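Local coordinates for protein putative glycosyltransferase (GalT1) (Streptococcus parasanguinis, PDB 4PHR) that binds UDP beside a manganese ion and, as the N-terminal GT-D domain of a longer protein, probably transfers sugars from nucleotide-activated donors, at residues V203-G206 with P207-K210; L226-I229 with D230-Y233; K249-A252 with E253-Y256. One frame throughout, in Å; residues are numbered along the deposited sequence.

Contact 1 of 3, residues V203-G206 with P207-K210; sequences VMLG and PTAK. With UDP (uridine-5'-diphosphate), chain B.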
loop_
_atom_site.group_PDB
_atom_site.type_symbol
_atom_site.label_atom_id
_atom_site.label_comp_id
_atom_site.label_asym_id
_atom_site.label_seq_id
_atom_site.Cartn_x
_atom_site.Cartn_y
_atom_site.Cartn_z
ATOM N N VAL A 203 -4.018 6.724 -0.403
ATOM C CA VAL A 203 -5.049 5.702 -0.315
ATOM C C VAL A 203 -4.544 4.504 0.482
ATOM O O VAL A 203 -3.477 3.964 0.188
ATOM C CB VAL A 203 -5.500 5.235 -1.719
ATOM C CG1 VAL A 203 -6.731 4.349 -1.602
ATOM C CG2 VAL A 203 -5.777 6.435 -2.618
ATOM N N MET A 204 -5.333 4.091 1.476
ATOM C CA MET A 204 -5.019 2.942 2.320
ATOM C C MET A 204 -6.274 2.075 2.333
ATOM O O MET A 204 -7.142 2.232 3.192
ATOM C CB MET A 204 -4.628 3.378 3.741
ATOM C CG MET A 204 -3.380 4.265 3.810
ATOM S SD MET A 204 -3.685 5.981 3.292
ATOM C CE MET A 204 -2.457 6.870 4.245
ATOM N N LEU A 205 -6.385 1.174 1.359
ATOM C CA LEU A 205 -7.674 0.545 1.101
ATOM C C LEU A 205 -7.555 -0.798 0.378
ATOM O O LEU A 205 -8.397 -1.146 -0.448
ATOM C CB LEU A 205 -8.608 1.505 0.335
ATOM C CG LEU A 205 -10.107 1.319 0.596
ATOM C CD1 LEU A 205 -10.493 1.795 1.999
ATOM C CD2 LEU A 205 -10.935 2.044 -0.462
ATOM N N GLY A 206 -6.523 -1.563 0.710
ATOM C CA GLY A 206 -6.401 -2.902 0.169
ATOM C C GLY A 206 -6.469 -2.927 -1.347
ATOM O O GLY A 206 -5.942 -2.022 -2.005
ATOM N N PRO A 207 -7.091 -3.977 -1.923
ATOM C CA PRO A 207 -7.101 -4.089 -3.389
ATOM C C PRO A 207 -7.886 -2.971 -4.065
ATOM O O PRO A 207 -7.567 -2.585 -5.199
ATOM C CB PRO A 207 -7.771 -5.447 -3.644
ATOM C CG PRO A 207 -8.477 -5.766 -2.381
ATOM C CD PRO A 207 -7.697 -5.147 -1.269
ATOM N N THR A 208 -8.897 -2.453 -3.378
ATOM C CA THR A 208 -9.689 -1.365 -3.925
ATOM C C THR A 208 -8.818 -0.132 -4.181
ATOM O O THR A 208 -9.049 0.620 -5.133
ATOM C CB THR A 208 -10.877 -1.033 -3.009
ATOM O OG1 THR A 208 -11.679 -2.210 -2.849
ATOM C CG2 THR A 208 -11.734 0.080 -3.603
ATOM N N ALA A 209 -7.813 0.066 -3.331
ATOM C CA ALA A 209 -6.890 1.195 -3.479
ATOM C C ALA A 209 -6.223 1.209 -4.854
ATOM O O ALA A 209 -5.994 2.271 -5.423
ATOM C CB ALA A 209 -5.824 1.172 -2.383
ATOM N N LYS A 210 -5.907 0.036 -5.391
ATOM C CA LYS A 210 -5.169 -0.018 -6.650
ATOM C C LYS A 210 -6.041 0.468 -7.807
ATOM O O LYS A 210 -5.577 1.190 -8.702
ATOM C CB LYS A 210 -4.632 -1.422 -6.912
ATOM C CG LYS A 210 -3.561 -1.875 -5.895
ATOM C CD LYS A 210 -4.196 -2.459 -4.646
ATOM C CE LYS A 210 -3.187 -3.030 -3.644
ATOM N NZ LYS A 210 -2.637 -2.054 -2.658
HETATM N N1 UDP B . -8.541 -1.687 3.983
HETATM C C2 UDP B . -9.777 -1.106 4.133
HETATM N N3 UDP B . -10.861 -1.623 3.466
HETATM C C4 UDP B . -10.721 -2.715 2.643
HETATM C C5 UDP B . -9.468 -3.305 2.483
HETATM C C6 UDP B . -8.424 -2.853 3.283
HETATM O O2 UDP B . -9.928 -0.142 4.883
HETATM O O4 UDP B . -11.721 -3.124 2.043
HETATM C "C1'" UDP B . -7.383 -1.065 4.643
HETATM C "C2'" UDP B . -6.795 -1.700 5.875
HETATM O "O2'" UDP B . -7.546 -1.355 7.020
HETATM C "C3'" UDP B . -5.418 -1.074 5.882
HETATM C "C4'" UDP B . -5.095 -0.947 4.403
HETATM O "O4'" UDP B . -6.331 -1.108 3.701
HETATM O "O3'" UDP B . -5.479 0.220 6.441
HETATM C "C5'" UDP B . -4.078 -1.987 3.949
HETATM O "O5'" UDP B . -3.890 -1.855 2.546
HETATM P PA UDP B . -2.906 -2.824 1.719
HETATM O O1A UDP B . -3.437 -4.201 1.740
HETATM O O2A UDP B . -2.745 -2.200 0.384
HETATM O O3A UDP B . -1.557 -2.752 2.614
HETATM P PB UDP B . -0.045 -3.319 2.393
HETATM O O1B UDP B . 0.078 -4.494 3.304
HETATM O O2B UDP B . 0.811 -2.189 2.824
HETATM O O3B UDP B . 0.127 -3.706 0.956
#

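Contact 2 of 3, residues L226-I229 with D230-Y233; sequences LGHI and DSEY. With UDP (uridine-5'-diphosphate), chain B.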
loop_
_atom_site.group_PDB
_atom_site.type_symbol
_atom_site.label_atom_id
_atom_site.label_comp_id
_atom_site.label_asym_id
_atom_site.label_seq_id
_atom_site.Cartn_x
_atom_site.Cartn_y
_atom_site.Cartn_z
ATOM N N LEU A 226 -0.682 3.786 -0.148
ATOM C CA LEU A 226 0.224 3.651 0.999
ATOM C C LEU A 226 -0.118 2.530 1.986
ATOM O O LEU A 226 0.593 2.344 2.973
ATOM C CB LEU A 226 0.349 4.972 1.763
ATOM C CG LEU A 226 1.148 6.094 1.083
ATOM C CD1 LEU A 226 1.154 7.350 1.948
ATOM C CD2 LEU A 226 2.565 5.621 0.780
ATOM N N GLY A 227 -1.208 1.806 1.741
ATOM C CA GLY A 227 -1.493 0.580 2.470
ATOM C C GLY A 227 -1.305 0.657 3.975
ATOM O O GLY A 227 -1.926 1.481 4.644
ATOM N N HIS A 228 -0.439 -0.211 4.497
ATOM C CA HIS A 228 -0.240 -0.389 5.945
ATOM C C HIS A 228 0.833 0.515 6.563
ATOM O O HIS A 228 1.395 0.195 7.625
ATOM C CB HIS A 228 0.059 -1.862 6.250
ATOM C CG HIS A 228 -1.166 -2.713 6.377
ATOM N ND1 HIS A 228 -1.358 -3.862 5.641
ATOM C CD2 HIS A 228 -2.251 -2.593 7.178
ATOM C CE1 HIS A 228 -2.508 -4.417 5.986
ATOM N NE2 HIS A 228 -3.068 -3.669 6.919
ATOM N N ILE A 229 1.127 1.640 5.919
ATOM C CA ILE A 229 2.195 2.514 6.407
ATOM C C ILE A 229 2.019 2.887 7.888
ATOM O O ILE A 229 2.993 2.979 8.635
ATOM C CB ILE A 229 2.354 3.801 5.539
ATOM C CG1 ILE A 229 3.611 4.563 5.955
ATOM C CG2 ILE A 229 1.106 4.679 5.607
ATOM C CD1 ILE A 229 4.874 3.754 5.761
ATOM N N ASP A 230 0.781 3.076 8.337
ATOM C CA ASP A 230 0.574 3.483 9.722
ATOM C C ASP A 230 1.045 2.440 10.735
ATOM O O ASP A 230 1.656 2.789 11.750
ATOM C CB ASP A 230 -0.890 3.824 10.004
ATOM C CG ASP A 230 -1.103 4.269 11.439
ATOM O OD1 ASP A 230 -0.947 5.482 11.720
ATOM O OD2 ASP A 230 -1.408 3.402 12.290
ATOM N N SER A 231 0.733 1.169 10.482
ATOM C CA SER A 231 1.164 0.100 11.381
ATOM C C SER A 231 2.676 0.070 11.468
ATOM O O SER A 231 3.243 -0.057 12.560
ATOM C CB SER A 231 0.684 -1.269 10.887
ATOM O OG SER A 231 -0.724 -1.367 10.938
ATOM N N GLU A 232 3.328 0.162 10.310
ATOM C CA GLU A 232 4.786 0.117 10.254
ATOM C C GLU A 232 5.393 1.303 11.006
ATOM O O GLU A 232 6.379 1.156 11.740
ATOM C CB GLU A 232 5.251 0.075 8.801
ATOM C CG GLU A 232 4.943 -1.265 8.120
ATOM C CD GLU A 232 6.109 -2.242 8.184
ATOM O OE1 GLU A 232 7.141 -1.913 8.808
ATOM O OE2 GLU A 232 5.999 -3.343 7.601
ATOM N N TYR A 233 4.792 2.478 10.857
ATOM C CA TYR A 233 5.294 3.649 11.552
ATOM C C TYR A 233 5.127 3.495 13.063
ATOM O O TYR A 233 6.021 3.841 13.827
ATOM C CB TYR A 233 4.610 4.925 11.050
ATOM C CG TYR A 233 5.249 6.184 11.581
ATOM C CD1 TYR A 233 6.563 6.502 11.262
ATOM C CD2 TYR A 233 4.549 7.048 12.416
ATOM C CE1 TYR A 233 7.163 7.656 11.758
ATOM C CE2 TYR A 233 5.140 8.202 12.912
ATOM C CZ TYR A 233 6.442 8.501 12.571
ATOM O OH TYR A 233 7.032 9.646 13.070
HETATM N N1 UDP B . -8.541 -1.687 3.983
HETATM C C2 UDP B . -9.777 -1.106 4.133
HETATM N N3 UDP B . -10.861 -1.623 3.466
HETATM C C4 UDP B . -10.721 -2.715 2.643
HETATM C C5 UDP B . -9.468 -3.305 2.483
HETATM C C6 UDP B . -8.424 -2.853 3.283
HETATM O O2 UDP B . -9.928 -0.142 4.883
HETATM O O4 UDP B . -11.721 -3.124 2.043
HETATM C "C1'" UDP B . -7.383 -1.065 4.643
HETATM C "C2'" UDP B . -6.795 -1.700 5.875
HETATM O "O2'" UDP B . -7.546 -1.355 7.020
HETATM C "C3'" UDP B . -5.418 -1.074 5.882
HETATM C "C4'" UDP B . -5.095 -0.947 4.403
HETATM O "O4'" UDP B . -6.331 -1.108 3.701
HETATM O "O3'" UDP B . -5.479 0.220 6.441
HETATM C "C5'" UDP B . -4.078 -1.987 3.949
HETATM O "O5'" UDP B . -3.890 -1.855 2.546
HETATM P PA UDP B . -2.906 -2.824 1.719
HETATM O O1A UDP B . -3.437 -4.201 1.740
HETATM O O2A UDP B . -2.745 -2.200 0.384
HETATM O O3A UDP B . -1.557 -2.752 2.614
HETATM P PB UDP B . -0.045 -3.319 2.393
HETATM O O1B UDP B . 0.078 -4.494 3.304
HETATM O O2B UDP B . 0.811 -2.189 2.824
HETATM O O3B UDP B . 0.127 -3.706 0.956
HETATM O O HOH W 1 -1.922 2.923 7.025
#

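Contact 3 of 3, residues K249-A252 with E253-Y256; sequences KHTA and EFNY. With UDP (uridine-5'-diphosphate), chain B.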
loop_
_atom_site.group_PDB
_atom_site.type_symbol
_atom_site.label_atom_id
_atom_site.label_comp_id
_atom_site.label_asym_id
_atom_site.label_seq_id
_atom_site.Cartn_x
_atom_site.Cartn_y
_atom_site.Cartn_z
ATOM N N LYS A 249 -6.707 0.798 16.824
ATOM C CA LYS A 249 -6.956 0.863 15.395
ATOM C C LYS A 249 -6.586 -0.468 14.770
ATOM O O LYS A 249 -6.076 -1.356 15.445
ATOM C CB LYS A 249 -6.129 1.982 14.762
ATOM C CG LYS A 249 -4.637 1.823 14.972
ATOM C CD LYS A 249 -3.817 2.828 14.176
ATOM C CE LYS A 249 -3.590 4.103 14.956
ATOM N NZ LYS A 249 -2.643 5.018 14.252
ATOM N N HIS A 250 -6.844 -0.593 13.476
ATOM C CA HIS A 250 -6.406 -1.744 12.691
ATOM C C HIS A 250 -4.892 -1.945 12.783
ATOM O O HIS A 250 -4.139 -0.977 12.762
ATOM C CB HIS A 250 -6.792 -1.492 11.227
ATOM C CG HIS A 250 -6.222 -2.485 10.264
ATOM N ND1 HIS A 250 -6.746 -3.748 10.104
ATOM C CD2 HIS A 250 -5.180 -2.396 9.406
ATOM C CE1 HIS A 250 -6.051 -4.393 9.184
ATOM N NE2 HIS A 250 -5.094 -3.596 8.748
ATOM N N THR A 251 -4.453 -3.198 12.865
ATOM C CA THR A 251 -3.032 -3.519 12.789
ATOM C C THR A 251 -2.746 -4.449 11.616
ATOM O O THR A 251 -3.402 -5.474 11.465
ATOM C CB THR A 251 -2.529 -4.236 14.061
ATOM O OG1 THR A 251 -2.885 -3.486 15.226
ATOM C CG2 THR A 251 -1.019 -4.362 14.014
ATOM N N ALA A 252 -1.743 -4.101 10.808
ATOM C CA ALA A 252 -1.284 -4.966 9.720
ATOM C C ALA A 252 -1.058 -6.393 10.211
ATOM O O ALA A 252 -0.466 -6.602 11.270
ATOM C CB ALA A 252 0.007 -4.420 9.122
ATOM N N GLU A 253 -1.533 -7.356 9.425
ATOM C CA GLU A 253 -1.348 -8.799 9.649
ATOM C C GLU A 253 -2.240 -9.399 10.730
ATOM O O GLU A 253 -2.219 -10.607 10.972
ATOM C CB GLU A 253 0.122 -9.170 9.858
ATOM C CG GLU A 253 0.919 -9.276 8.550
ATOM C CD GLU A 253 1.361 -7.934 8.005
ATOM O OE1 GLU A 253 2.180 -7.266 8.667
ATOM O OE2 GLU A 253 0.897 -7.544 6.914
ATOM N N PHE A 254 -3.035 -8.554 11.368
ATOM C CA PHE A 254 -4.123 -9.031 12.208
ATOM C C PHE A 254 -5.369 -8.945 11.349
ATOM O O PHE A 254 -5.912 -7.863 11.129
ATOM C CB PHE A 254 -4.229 -8.193 13.476
ATOM C CG PHE A 254 -3.102 -8.425 14.436
ATOM C CD1 PHE A 254 -1.854 -7.869 14.209
ATOM C CD2 PHE A 254 -3.283 -9.215 15.553
ATOM C CE1 PHE A 254 -0.816 -8.090 15.080
ATOM C CE2 PHE A 254 -2.249 -9.439 16.433
ATOM C CZ PHE A 254 -1.012 -8.879 16.199
ATOM N N ASN A 255 -5.810 -10.104 10.866
ATOM C CA ASN A 255 -6.640 -10.180 9.664
ATOM C C ASN A 255 -8.153 -10.199 9.847
ATOM O O ASN A 255 -8.878 -10.557 8.917
ATOM C CB ASN A 255 -6.207 -11.381 8.813
ATOM C CG ASN A 255 -4.896 -11.137 8.094
ATOM O OD1 ASN A 255 -4.580 -10.002 7.727
ATOM N ND2 ASN A 255 -4.122 -12.198 7.892
ATOM N N TYR A 256 -8.630 -9.804 11.024
ATOM C CA TYR A 256 -10.063 -9.817 11.296
ATOM C C TYR A 256 -10.567 -8.542 11.979
ATOM O O TYR A 256 -11.759 -8.414 12.256
ATOM C CB TYR A 256 -10.422 -11.047 12.133
ATOM C CG TYR A 256 -9.875 -12.338 11.561
ATOM C CD1 TYR A 256 -10.526 -12.987 10.519
ATOM C CD2 TYR A 256 -8.706 -12.904 12.057
ATOM C CE1 TYR A 256 -10.031 -14.160 9.991
ATOM C CE2 TYR A 256 -8.205 -14.082 11.534
ATOM C CZ TYR A 256 -8.871 -14.703 10.500
ATOM O OH TYR A 256 -8.382 -15.877 9.971
HETATM N N1 UDP B . -8.541 -1.687 3.983
HETATM C C2 UDP B . -9.777 -1.106 4.133
HETATM N N3 UDP B . -10.861 -1.623 3.466
HETATM C C4 UDP B . -10.721 -2.715 2.643
HETATM C C5 UDP B . -9.468 -3.305 2.483
HETATM C C6 UDP B . -8.424 -2.853 3.283
HETATM O O2 UDP B . -9.928 -0.142 4.883
HETATM O O4 UDP B . -11.721 -3.124 2.043
HETATM C "C1'" UDP B . -7.383 -1.065 4.643
HETATM C "C2'" UDP B . -6.795 -1.700 5.875
HETATM O "O2'" UDP B . -7.546 -1.355 7.020
HETATM C "C3'" UDP B . -5.418 -1.074 5.882
HETATM C "C4'" UDP B . -5.095 -0.947 4.403
HETATM O "O4'" UDP B . -6.331 -1.108 3.701
HETATM O "O3'" UDP B . -5.479 0.220 6.441
HETATM C "C5'" UDP B . -4.078 -1.987 3.949
HETATM O "O5'" UDP B . -3.890 -1.855 2.546
HETATM P PA UDP B . -2.906 -2.824 1.719
HETATM O O1A UDP B . -3.437 -4.201 1.740
HETATM O O2A UDP B . -2.745 -2.200 0.384
HETATM O O3A UDP B . -1.557 -2.752 2.614
HETATM P PB UDP B . -0.045 -3.319 2.393
HETATM O O1B UDP B . 0.078 -4.494 3.304
HETATM O O2B UDP B . 0.811 -2.189 2.824
HETATM O O3B UDP B . 0.127 -3.706 0.956
HETATM O O HOH W 2 -6.476 -5.485 12.865
#

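Contact 1 of 3, residues V203-G206 with P207-K210
Leu205 O accepts the backbone N-H of Ala209 at 3.2 Å from Ala209 N, which ties the loop that follows strand 200-204 to the first turn of helix 206-218. The N-H...O angle of this bond is 145°. The same N-H makes a second, weak bond to Gly206 O, so two successive carbonyls share one donor. Gly206 turns the chain here with a positive phi of 54°, and the ring of Pro207 follows directly.

Apolar packing accompanies the turn. Val203 CG1 meets Ala209 CB at 3.4 Å, tighter than usual for two carbons; the valine's chi1 of -170° sets CG1 anti to the backbone N and brings it there. Leu205 runs alongside Thr208, the two pointing the same way, with Leu205 CD2 3.8 Å from Thr208 CG2. The other branch turns to the nucleotide, where Leu205 CD1 comes within 3.5 Å of UDP O2 on the uracil.

Polar grip on UDP comes from both segments. Gly206 N donates to UDP O5' at 3.2 Å, and Lys210 NZ to the alpha-phosphate oxygen UDP O2A at 3.0 Å. Bends at chi2 and chi4 fold the lysine chain back over Gly206, whose O receives a weak bond from NZ. Asp225 adds a salt bridge to the ammonium group, while Arg33 also binds UDP.

A backbone N-H and a lysine thus meet the O5' ester oxygen and an alpha-phosphate oxygen together, which would offset part of the diphosphate's negative charge.

Contact 2 of 3, residues L226-I229 with D230-Y233
Ile229 O and Tyr233 N form the firm bond of this first helical turn, 2.9 Å long. One residue earlier the grip slackens: Glu232 N reaches His228 O at 3.3 Å, a weak bond although straight at 170°. His228 occupies the N-cap, and a type II' turn from Leu226 to Ile229 delivers it there.

The tightly held part is the imidazole. UDP C5' sits 3.5 Å above the ring, over its centre, while UDP O1B lies at the edge in the ring plane and accepts the N-H of His228 ND1 at 2.8 Å. His228 N adds a bond to UDP O2B at 2.9 Å, so backbone and ring hold two oxygens of the beta-phosphate; His250 bonds NE2 on the ring's far end.

Looser is the side bridged by water, which accepts from Asp230 N at 3.0 Å and donates to Gly227 O. Side chains of the turn meet little across the contact and find their polar partners outside the two segments: Glu232 in Arg121, Asp230 in Gly159, Tyr233 in Asp163.

A glycine-containing turn leading into a helix N-terminus, with backbone N-H directed at phosphate, is typical of diphosphate sites in nucleotide-binding alpha/beta folds.

Contact 3 of 3, residues K249-A252 with E253-Y256
Thr251 and Phe254 close a type II beta turn, the bond from Phe254 N to Thr251 O measuring 3.1 Å with an N-H...O angle of 155°. Ala252 and Glu253 hold the two corner positions, and the second of them has the positive phi, 77°, that a type II turn requires there. Neither segment belongs to a helix or strand. A water bridges the two arms, accepting from Thr251 N at 3.1 Å and probably donating to Phe254 O at 3.0 Å.

On one flank Thr251 and Phe254 lie side by side and point the same way. The methyl Thr251 CG2 comes obliquely to the ring, 3.6 Å from Phe254 CD1, and Ala252 O lies at the ring's edge, near its plane. With chi1 of -52°, Thr251 places CG2 anti to its own backbone N and thus beside the phenyl, while OG1 is taken by Leu246 N.

Glu253 bends at chi2, which folds its carboxylate back until Glu253 OE1 is 3.6 Å from Ala252 CB. Its charge is met by salt bridges to Arg121 and Lys243, and a manganese ion lies about 4 Å from the nearest atom of the side chain.

His250 serves the nucleotide. UDP O2' stands over the centre of its imidazole, 3.5 Å above the plane, so the ribose hydroxyl covers one face. Asp257 bonds ND1, which would help to fix the ring's rotation about the CB-CG bond.

The result is a loop closed by a type II turn that lines the ribose side of the UDP pocket in this GT-D domain.

All three contacts border one UDP molecule, and they follow one another along the chain. Contacts 1 and 2 are wholly buried and sit at the ends of neighbouring parallel strands, 200-204 and 223-225, each leading into a helix; Val203 O and Leu226 N, 2.8 Å apart, join them. Contact 3 lies farther out, in a loop, with partly exposed residues in its second half. Contact 1 addresses the uracil, O5' and the alpha-phosphate, contact 2 the beta-phosphate and C5', and contact 3 the ribose hydroxyl. The salt bridge of Asp230 with Lys249 helps tie 226-233 to 249-256, whereas contacts 1 and 3 do not touch.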